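Local structure of carbohydrate kinase, FGGY (Rhodospirillum rubrum, 3IFR) at residues S249-G254 and D287-P292; G259-K264 and G269-A274; A441-A446 and D451-D456. The protein probably phosphorylates D-xylulose at the expense of ATP, acting as a sugar kinase of the FGGY family. One frame throughout, in Å; residues are numbered along the deposited sequence.

Contact 1: residues S249-G254 and D287-P292; sequences SALAAG and DYHLVP
The backbones draw nearest at Leu251 and Leu290, 7.5 Å between CA atoms, where the last turn of helix 245-252 faces an irregular segment, 287-292, and only side chains bridge the gap. Leu251 does most of the bridging with its two methyls parted between different partners. CG lies anti to the backbone N (chi1 -176°), which carries the fork off the helix toward the loop; CD2 then meets Leu290 CD1 at 3.9 Å, and CD1 meets Val291 CG2 at 4.2 Å. The Leu251 and Val291 side chains cross at about a right angle, whereas Leu290 comes at a slant. In FGGY kinases, as in the actin-like ATPases to which they are related, a helix of this kind leads from the N-terminal to the C-terminal domain. Here it ends in a Schellman motif, in which Gly254, with positive phi, gives its N to Leu251 O at 2.7 Å. His289 joins the apolar cluster with its ring, one face of which is covered near the rim by CG2 of Val291, while Leu251 CD1 approaches that ring obliquely. Beyond the two segments, Leu251 also touches Trp443, and Leu290 rests on Ala248 and Val444.

Contact 2: residues G259-K264 and G269-A274; sequences GDVLLK and GDIIVA
Ile272 O is gripped twice from the neighbouring strand: Leu262 N donates to it at 2.8 Å in a bond with an N-H...O angle of 170°, and Val261 CA adds a C-H...O contact at 3.4 Å. Both segments belong to the beta hairpin of strands 260-265 and 269-273, which stand side by side in the mixed sheet of the actin-like C-terminal domain; strand 403-407 lies along the other side of 260-265. Over residues 260-264 and 269-273 the strand directions make 167°, antiparallel, with Leu262-Ile272 and Lys264-Asp270 as hydrogen-bonded pairs and Val261-Val273 and Leu263-Ile271 as non-hydrogen-bonded ones. Ile272 N returns a bond to Leu262 O at 3.2 Å.

The non-hydrogen-bonded pairs put their side chains on the face covered by helix 372-397. There Val261 and Val273 stand flank to flank with the same heading, CG1 of the first 3.8 Å from CG2 of the second, and Val261 CG1 also touches Ile271 CG1. With an alanine in place of Val261, Val273 CG2 and Ile271 CG1 would probably be left bordering a gap next to Pro401 and Phe404. Leu263 CD1 packs on Ile271 CG1, which a chi1 of 174° swings away from its own backbone N and toward strand 260-265.

On the opposite face, Lys264 and Asp270 meet through their CB atoms, not their charges: Lys264 NZ instead makes a salt bridge to Asp408. At the far end of the ladder, Gly259 N closes on Ala274 O at 2.7 Å.

Contact 3: residues A441-A446 and D451-D456; sequences AAWVAA and DDLGWD
Trp443 presents the N-H edge of its indole to the backbone of segment 451-456, NE1 donating to Gly454 O at 3.2 Å with an N-H...O angle of 155°. The acceptor lies almost in the indole plane, whereas the donor stands 28° off the carbonyl plane. This bond satisfies the nitrogen of a buried ring and limits its rotation. The close-packed part lies around it. Trp455 points away from the helix at its CB, but with CG anti to the carbonyl carbon (chi1 -67°) its six-membered ring swings back over the helix, so that CE3 sits 4.1 Å from Trp443 CD1 in an oblique approach that is no parallel stack. The neighbouring atom CZ3 meets Val444 CG2 at 4.1 Å; this methyl lies near the plane of the Trp455 ring, at its edge. One face of the Trp443 indole is covered near the rim by Ala446 CB from the next helical turn.

Toward Asp451 the contact slackens. Leu453 is partly exposed, and its CD2 reaches CH2 at the outer end of Trp443 only at 4.3 Å. Asp451 and Asp452 before it are exposed to solvent, and Asp452 OD1 forms a long, weak ion pair with Arg7, a residue at the start of the modelled chain. Gly454, partly exposed, is steadied through its N by Asp457.

Helix 437-448 follows strand 428-432 and lays Ala441, Val444 and Ala445 on strands 77-84, 8-14 and 238-244 of the other domain's sheet, while 451-456 begins the return to strand 463-468; such a helix at the domain interface is characteristic of the actin-like ATPase fold shared by FGGY kinases.

Contact 1 lies between the other two: its centre is about 10 Å from that of contact 2 and about 11 Å from that of contact 3, while contacts 2 and 3 are about 20 Å apart, centre to centre, and do not touch. Toward contact 2, Ala250 CB meets Ile272 CG2 at 3.7 Å. Toward contact 3, Leu251 CD2 reaches Trp455 CE3 at 3.8 Å, and Leu290 CD1 reaches Val444 CG2 at the same distance. Contacts 1 and 3 lie at the interface between the domains, and contact 2 is the hairpin of the C-terminal sheet on which helix 245-252 rests. In related actin-like kinases the turn of this hairpin approaches the nucleotide phosphates, and probably does so here.

Contact 1: residues S249-G254 and D287-P292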
loop_
_atom_site.group_PDB
_atom_site.type_symbol
_atom_site.label_atom_id
_atom_site.label_comp_id
_atom_site.label_asym_id
_atom_site.label_seq_id
_atom_site.Cartn_x
_atom_site.Cartn_y
_atom_site.Cartn_z
ATOM N N SER A 249 5.084 -4.273 3.451
ATOM C CA SER A 249 4.094 -4.634 4.462
ATOM C C SER A 249 3.513 -6.013 4.182
ATOM O O SER A 249 3.335 -6.806 5.101
ATOM C CB SER A 249 2.971 -3.609 4.567
ATOM O OG SER A 249 3.204 -2.762 5.664
ATOM N N ALA A 250 3.220 -6.321 2.920
ATOM C CA ALA A 250 2.679 -7.655 2.627
ATOM C C ALA A 250 3.700 -8.733 3.043
ATOM O O ALA A 250 3.389 -9.642 3.787
ATOM C CB ALA A 250 2.294 -7.792 1.178
ATOM N N LEU A 251 4.923 -8.607 2.577
ATOM C CA LEU A 251 6.023 -9.483 3.005
ATOM C C LEU A 251 6.086 -9.686 4.519
ATOM O O LEU A 251 6.142 -10.786 4.998
ATOM C CB LEU A 251 7.343 -8.868 2.551
ATOM C CG LEU A 251 8.537 -9.753 2.872
ATOM C CD1 LEU A 251 8.323 -11.129 2.244
ATOM C CD2 LEU A 251 9.846 -9.086 2.404
ATOM N N ALA A 252 6.083 -8.609 5.275
ATOM C CA ALA A 252 6.146 -8.703 6.743
ATOM C C ALA A 252 4.969 -9.446 7.289
ATOM O O ALA A 252 5.068 -10.105 8.330
ATOM C CB ALA A 252 6.235 -7.287 7.388
ATOM N N ALA A 253 3.834 -9.342 6.625
ATOM C CA ALA A 253 2.682 -10.108 7.083
ATOM C C ALA A 253 2.785 -11.581 6.657
ATOM O O ALA A 253 1.908 -12.379 6.947
ATOM C CB ALA A 253 1.356 -9.470 6.637
ATOM N N GLY A 254 3.868 -11.934 5.986
ATOM C CA GLY A 254 4.059 -13.298 5.529
ATOM C C GLY A 254 3.391 -13.648 4.219
ATOM O O GLY A 254 3.035 -14.793 4.002
ATOM N N ASP A 287 2.058 -4.827 -9.212
ATOM C CA ASP A 287 3.393 -4.472 -8.714
ATOM C C ASP A 287 4.237 -5.721 -8.840
ATOM O O ASP A 287 3.693 -6.817 -8.942
ATOM C CB ASP A 287 3.359 -4.089 -7.234
ATOM C CG ASP A 287 2.965 -2.636 -6.991
ATOM O OD1 ASP A 287 1.756 -2.310 -6.872
ATOM O OD2 ASP A 287 3.883 -1.816 -6.831
ATOM N N TYR A 288 5.561 -5.570 -8.800
ATOM C CA TYR A 288 6.418 -6.722 -8.603
ATOM C C TYR A 288 6.425 -7.040 -7.124
ATOM O O TYR A 288 6.397 -6.132 -6.301
ATOM C CB TYR A 288 7.834 -6.430 -9.047
ATOM C CG TYR A 288 7.957 -6.231 -10.543
ATOM C CD1 TYR A 288 8.128 -7.310 -11.390
ATOM C CD2 TYR A 288 7.912 -4.954 -11.101
ATOM C CE1 TYR A 288 8.245 -7.129 -12.755
ATOM C CE2 TYR A 288 8.032 -4.764 -12.461
ATOM C CZ TYR A 288 8.190 -5.854 -13.282
ATOM O OH TYR A 288 8.297 -5.660 -14.624
ATOM N N HIS A 289 6.461 -8.321 -6.754
ATOM C CA HIS A 289 6.694 -8.626 -5.350
ATOM C C HIS A 289 8.145 -8.312 -5.001
ATOM O O HIS A 289 8.972 -8.131 -5.886
ATOM C CB HIS A 289 6.440 -10.089 -5.078
ATOM C CG HIS A 289 6.143 -10.378 -3.647
ATOM N ND1 HIS A 289 5.143 -11.245 -3.254
ATOM C CD2 HIS A 289 6.696 -9.909 -2.509
ATOM C CE1 HIS A 289 5.101 -11.298 -1.936
ATOM N NE2 HIS A 289 6.023 -10.483 -1.469
ATOM N N LEU A 290 8.472 -8.249 -3.713
ATOM C CA LEU A 290 9.881 -8.156 -3.333
ATOM C C LEU A 290 10.496 -9.527 -3.572
ATOM O O LEU A 290 11.639 -9.636 -4.022
ATOM C CB LEU A 290 10.079 -7.717 -1.884
ATOM C CG LEU A 290 9.331 -6.456 -1.430
ATOM C CD1 LEU A 290 9.675 -6.031 -0.013
ATOM C CD2 LEU A 290 9.623 -5.338 -2.410
ATOM N N VAL A 291 9.729 -10.577 -3.306
ATOM C CA VAL A 291 10.210 -11.933 -3.578
ATOM C C VAL A 291 10.487 -12.172 -5.079
ATOM O O VAL A 291 9.610 -12.056 -5.932
ATOM C CB VAL A 291 9.262 -13.002 -2.997
ATOM C CG1 VAL A 291 9.795 -14.380 -3.283
ATOM C CG2 VAL A 291 9.113 -12.829 -1.507
ATOM N N PRO A 292 11.737 -12.486 -5.403
ATOM C CA PRO A 292 12.177 -12.570 -6.791
ATOM C C PRO A 292 11.329 -13.535 -7.541
ATOM O O PRO A 292 11.171 -14.637 -7.084
ATOM C CB PRO A 292 13.585 -13.119 -6.656
ATOM C CG PRO A 292 14.047 -12.590 -5.315
ATOM C CD PRO A 292 12.841 -12.682 -4.455
#

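Contact 2: residues G259-K264 and G269-A274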
loop_
_atom_site.group_PDB
_atom_site.type_symbol
_atom_site.label_atom_id
_atom_site.label_comp_id
_atom_site.label_asym_id
_atom_site.label_seq_id
_atom_site.Cartn_x
_atom_site.Cartn_y
_atom_site.Cartn_z
ATOM N N GLY A 259 -0.489 -17.264 -4.099
ATOM C CA GLY A 259 -1.772 -17.665 -3.545
ATOM C C GLY A 259 -2.026 -17.095 -2.166
ATOM O O GLY A 259 -3.145 -17.142 -1.697
ATOM N N ASP A 260 -0.981 -16.571 -1.530
ATOM C CA ASP A 260 -1.079 -15.879 -0.256
ATOM C C ASP A 260 -1.803 -14.564 -0.438
ATOM O O ASP A 260 -1.493 -13.829 -1.355
ATOM C CB ASP A 260 0.316 -15.553 0.290
ATOM C CG ASP A 260 1.049 -16.778 0.777
ATOM O OD1 ASP A 260 0.387 -17.827 0.834
ATOM O OD2 ASP A 260 2.260 -16.691 1.122
ATOM N N VAL A 261 -2.720 -14.242 0.472
ATOM C CA VAL A 261 -3.486 -13.013 0.386
ATOM C C VAL A 261 -3.499 -12.282 1.720
ATOM O O VAL A 261 -3.796 -12.870 2.754
ATOM C CB VAL A 261 -4.956 -13.297 -0.015
ATOM C CG1 VAL A 261 -5.723 -12.019 -0.156
ATOM C CG2 VAL A 261 -5.030 -14.136 -1.297
ATOM N N LEU A 262 -3.192 -10.994 1.696
ATOM C CA LEU A 262 -3.312 -10.163 2.873
ATOM C C LEU A 262 -4.568 -9.316 2.760
ATOM O O LEU A 262 -4.890 -8.744 1.704
ATOM C CB LEU A 262 -2.066 -9.273 3.055
ATOM C CG LEU A 262 -2.238 -8.310 4.237
ATOM C CD1 LEU A 262 -2.218 -9.116 5.542
ATOM C CD2 LEU A 262 -1.203 -7.230 4.277
ATOM N N LEU A 263 -5.290 -9.229 3.860
ATOM C CA LEU A 263 -6.453 -8.380 3.920
ATOM C C LEU A 263 -6.202 -7.376 5.014
ATOM O O LEU A 263 -6.134 -7.748 6.187
ATOM C CB LEU A 263 -7.655 -9.212 4.305
ATOM C CG LEU A 263 -8.551 -9.883 3.284
ATOM C CD1 LEU A 263 -7.905 -10.105 1.906
ATOM C CD2 LEU A 263 -8.988 -11.141 3.954
ATOM N N LYS A 264 -6.127 -6.105 4.638
ATOM C CA LYS A 264 -5.650 -5.044 5.512
ATOM C C LYS A 264 -6.837 -4.216 5.930
ATOM O O LYS A 264 -7.390 -3.467 5.119
ATOM C CB LYS A 264 -4.675 -4.160 4.730
ATOM C CG LYS A 264 -3.584 -3.512 5.550
ATOM C CD LYS A 264 -2.362 -3.171 4.677
ATOM C CE LYS A 264 -1.288 -2.425 5.483
ATOM N NZ LYS A 264 -1.901 -1.387 6.367
ATOM N N GLY A 269 -9.084 0.091 2.941
ATOM C CA GLY A 269 -8.713 -1.321 2.949
ATOM C C GLY A 269 -7.816 -1.648 1.777
ATOM O O GLY A 269 -7.909 -1.008 0.726
ATOM N N ASP A 270 -6.915 -2.604 1.959
ATOM C CA ASP A 270 -6.066 -3.065 0.867
ATOM C C ASP A 270 -6.195 -4.541 0.764
ATOM O O ASP A 270 -6.466 -5.222 1.760
ATOM C CB ASP A 270 -4.585 -2.788 1.125
ATOM C CG ASP A 270 -4.226 -1.334 0.955
ATOM O OD1 ASP A 270 -3.460 -1.021 0.009
ATOM O OD2 ASP A 270 -4.717 -0.504 1.755
ATOM N N ILE A 271 -5.935 -5.047 -0.434
ATOM C CA ILE A 271 -5.796 -6.471 -0.596
ATOM C C ILE A 271 -4.587 -6.715 -1.477
ATOM O O ILE A 271 -4.458 -6.107 -2.527
ATOM C CB ILE A 271 -7.104 -7.072 -1.149
ATOM C CG1 ILE A 271 -6.938 -8.555 -1.476
ATOM C CG2 ILE A 271 -7.618 -6.267 -2.360
ATOM C CD1 ILE A 271 -8.273 -9.171 -1.866
ATOM N N ILE A 272 -3.675 -7.562 -1.012
ATOM C CA ILE A 272 -2.377 -7.722 -1.647
ATOM C C ILE A 272 -2.216 -9.227 -1.747
ATOM O O ILE A 272 -2.550 -9.950 -0.807
ATOM C CB ILE A 272 -1.236 -7.125 -0.780
ATOM C CG1 ILE A 272 -1.667 -5.787 -0.157
ATOM C CG2 ILE A 272 0.038 -6.976 -1.579
ATOM C CD1 ILE A 272 -0.492 -4.874 0.363
ATOM N N VAL A 273 -1.745 -9.706 -2.891
ATOM C CA VAL A 273 -1.714 -11.132 -3.151
ATOM C C VAL A 273 -0.398 -11.449 -3.801
ATOM O O VAL A 273 0.056 -10.685 -4.631
ATOM C CB VAL A 273 -2.808 -11.462 -4.152
ATOM C CG1 VAL A 273 -2.749 -12.889 -4.559
ATOM C CG2 VAL A 273 -4.156 -11.108 -3.540
ATOM N N ALA A 274 0.242 -12.545 -3.420
ATOM C CA ALA A 274 1.425 -12.983 -4.150
ATOM C C ALA A 274 0.977 -13.955 -5.249
ATOM O O ALA A 274 0.085 -14.767 -5.028
ATOM C CB ALA A 274 2.418 -13.640 -3.195
#

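Contact 3: residues A441-A446 and D451-D456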
loop_
_atom_site.group_PDB
_atom_site.type_symbol
_atom_site.label_atom_id
_atom_site.label_comp_id
_atom_site.label_asym_id
_atom_site.label_seq_id
_atom_site.Cartn_x
_atom_site.Cartn_y
_atom_site.Cartn_z
ATOM N N ALA A 441 11.162 -4.197 4.923
ATOM C CA ALA A 441 12.448 -3.690 4.405
ATOM C C ALA A 441 13.691 -4.293 5.075
ATOM O O ALA A 441 14.616 -4.688 4.377
ATOM C CB ALA A 441 12.498 -2.135 4.388
ATOM N N ALA A 442 13.715 -4.393 6.404
ATOM C CA ALA A 442 14.818 -5.098 7.055
ATOM C C ALA A 442 14.958 -6.485 6.421
ATOM O O ALA A 442 16.067 -6.956 6.192
ATOM C CB ALA A 442 14.583 -5.238 8.522
ATOM N N TRP A 443 13.825 -7.127 6.128
ATOM C CA TRP A 443 13.874 -8.493 5.633
ATOM C C TRP A 443 14.589 -8.613 4.300
ATOM O O TRP A 443 15.230 -9.625 4.014
ATOM C CB TRP A 443 12.481 -9.143 5.573
ATOM C CG TRP A 443 12.601 -10.587 5.828
ATOM C CD1 TRP A 443 12.392 -11.630 4.938
ATOM C CD2 TRP A 443 13.058 -11.186 7.041
ATOM N NE1 TRP A 443 12.669 -12.842 5.550
ATOM C CE2 TRP A 443 13.075 -12.594 6.839
ATOM C CE3 TRP A 443 13.440 -10.677 8.284
ATOM C CZ2 TRP A 443 13.451 -13.473 7.842
ATOM C CZ3 TRP A 443 13.816 -11.556 9.276
ATOM C CH2 TRP A 443 13.809 -12.944 9.051
ATOM N N VAL A 444 14.483 -7.597 3.468
ATOM C CA VAL A 444 15.148 -7.662 2.194
ATOM C C VAL A 444 16.648 -7.721 2.387
ATOM O O VAL A 444 17.372 -8.419 1.656
ATOM C CB VAL A 444 14.798 -6.481 1.317
ATOM C CG1 VAL A 444 15.707 -6.436 0.148
ATOM C CG2 VAL A 444 13.341 -6.549 0.895
ATOM N N ALA A 445 17.125 -6.981 3.364
ATOM C CA ALA A 445 18.547 -6.906 3.585
ATOM C C ALA A 445 18.962 -8.141 4.361
ATOM O O ALA A 445 20.112 -8.569 4.291
ATOM C CB ALA A 445 18.907 -5.643 4.343
ATOM N N ALA A 446 18.022 -8.702 5.112
ATOM C CA ALA A 446 18.309 -9.897 5.908
ATOM C C ALA A 446 18.649 -11.065 4.962
ATOM O O ALA A 446 19.637 -11.766 5.140
ATOM C CB ALA A 446 17.126 -10.242 6.758
ATOM N N ASP A 451 22.117 -16.871 3.644
ATOM C CA ASP A 451 21.074 -17.797 3.177
ATOM C C ASP A 451 20.614 -18.721 4.301
ATOM O O ASP A 451 20.003 -19.763 4.064
ATOM C CB ASP A 451 21.585 -18.595 1.995
ATOM C CG ASP A 451 23.069 -18.406 1.792
ATOM O OD1 ASP A 451 23.842 -18.645 2.745
ATOM O OD2 ASP A 451 23.459 -17.968 0.689
ATOM N N ASP A 452 20.909 -18.332 5.532
ATOM C CA ASP A 452 20.356 -19.031 6.681
ATOM C C ASP A 452 18.846 -18.752 6.810
ATOM O O ASP A 452 18.206 -19.301 7.684
ATOM C CB ASP A 452 21.100 -18.628 7.966
ATOM C CG ASP A 452 21.511 -17.168 7.968
ATOM O OD1 ASP A 452 22.069 -16.726 6.965
ATOM O OD2 ASP A 452 21.274 -16.440 8.955
ATOM N N LEU A 453 18.294 -17.916 5.950
ATOM C CA LEU A 453 16.911 -17.541 6.070
ATOM C C LEU A 453 16.150 -17.510 4.801
ATOM O O LEU A 453 16.660 -17.154 3.806
ATOM C CB LEU A 453 16.797 -16.182 6.718
ATOM C CG LEU A 453 17.389 -16.122 8.100
ATOM C CD1 LEU A 453 17.952 -14.804 8.315
ATOM C CD2 LEU A 453 16.326 -16.442 9.085
ATOM N N GLY A 454 14.900 -17.884 4.853
ATOM C CA GLY A 454 14.020 -17.709 3.718
ATOM C C GLY A 454 13.107 -16.518 3.861
ATOM O O GLY A 454 13.011 -15.979 4.916
ATOM N N TRP A 455 12.434 -16.127 2.791
ATOM C CA TRP A 455 11.505 -15.015 2.793
ATOM C C TRP A 455 10.377 -15.236 3.788
ATOM O O TRP A 455 10.040 -14.413 4.586
ATOM C CB TRP A 455 10.978 -14.757 1.379
ATOM C CG TRP A 455 12.003 -14.274 0.424
ATOM C CD1 TRP A 455 12.696 -15.015 -0.422
ATOM C CD2 TRP A 455 12.463 -12.935 0.243
ATOM N NE1 TRP A 455 13.554 -14.271 -1.127
ATOM C CE2 TRP A 455 13.443 -12.975 -0.735
ATOM C CE3 TRP A 455 12.139 -11.708 0.813
ATOM C CZ2 TRP A 455 14.115 -11.850 -1.154
ATOM C CZ3 TRP A 455 12.770 -10.618 0.383
ATOM C CH2 TRP A 455 13.761 -10.685 -0.587
ATOM N N ASP A 456 9.747 -16.368 3.647
ATOM C CA ASP A 456 9.234 -17.221 4.662
ATOM C C ASP A 456 9.420 -16.786 6.122
ATOM O O ASP A 456 8.510 -16.736 6.909
ATOM C CB ASP A 456 10.019 -18.503 4.456
ATOM C CG ASP A 456 9.225 -19.685 4.677
ATOM O OD1 ASP A 456 8.189 -19.855 4.059
ATOM O OD2 ASP A 456 9.652 -20.460 5.515
#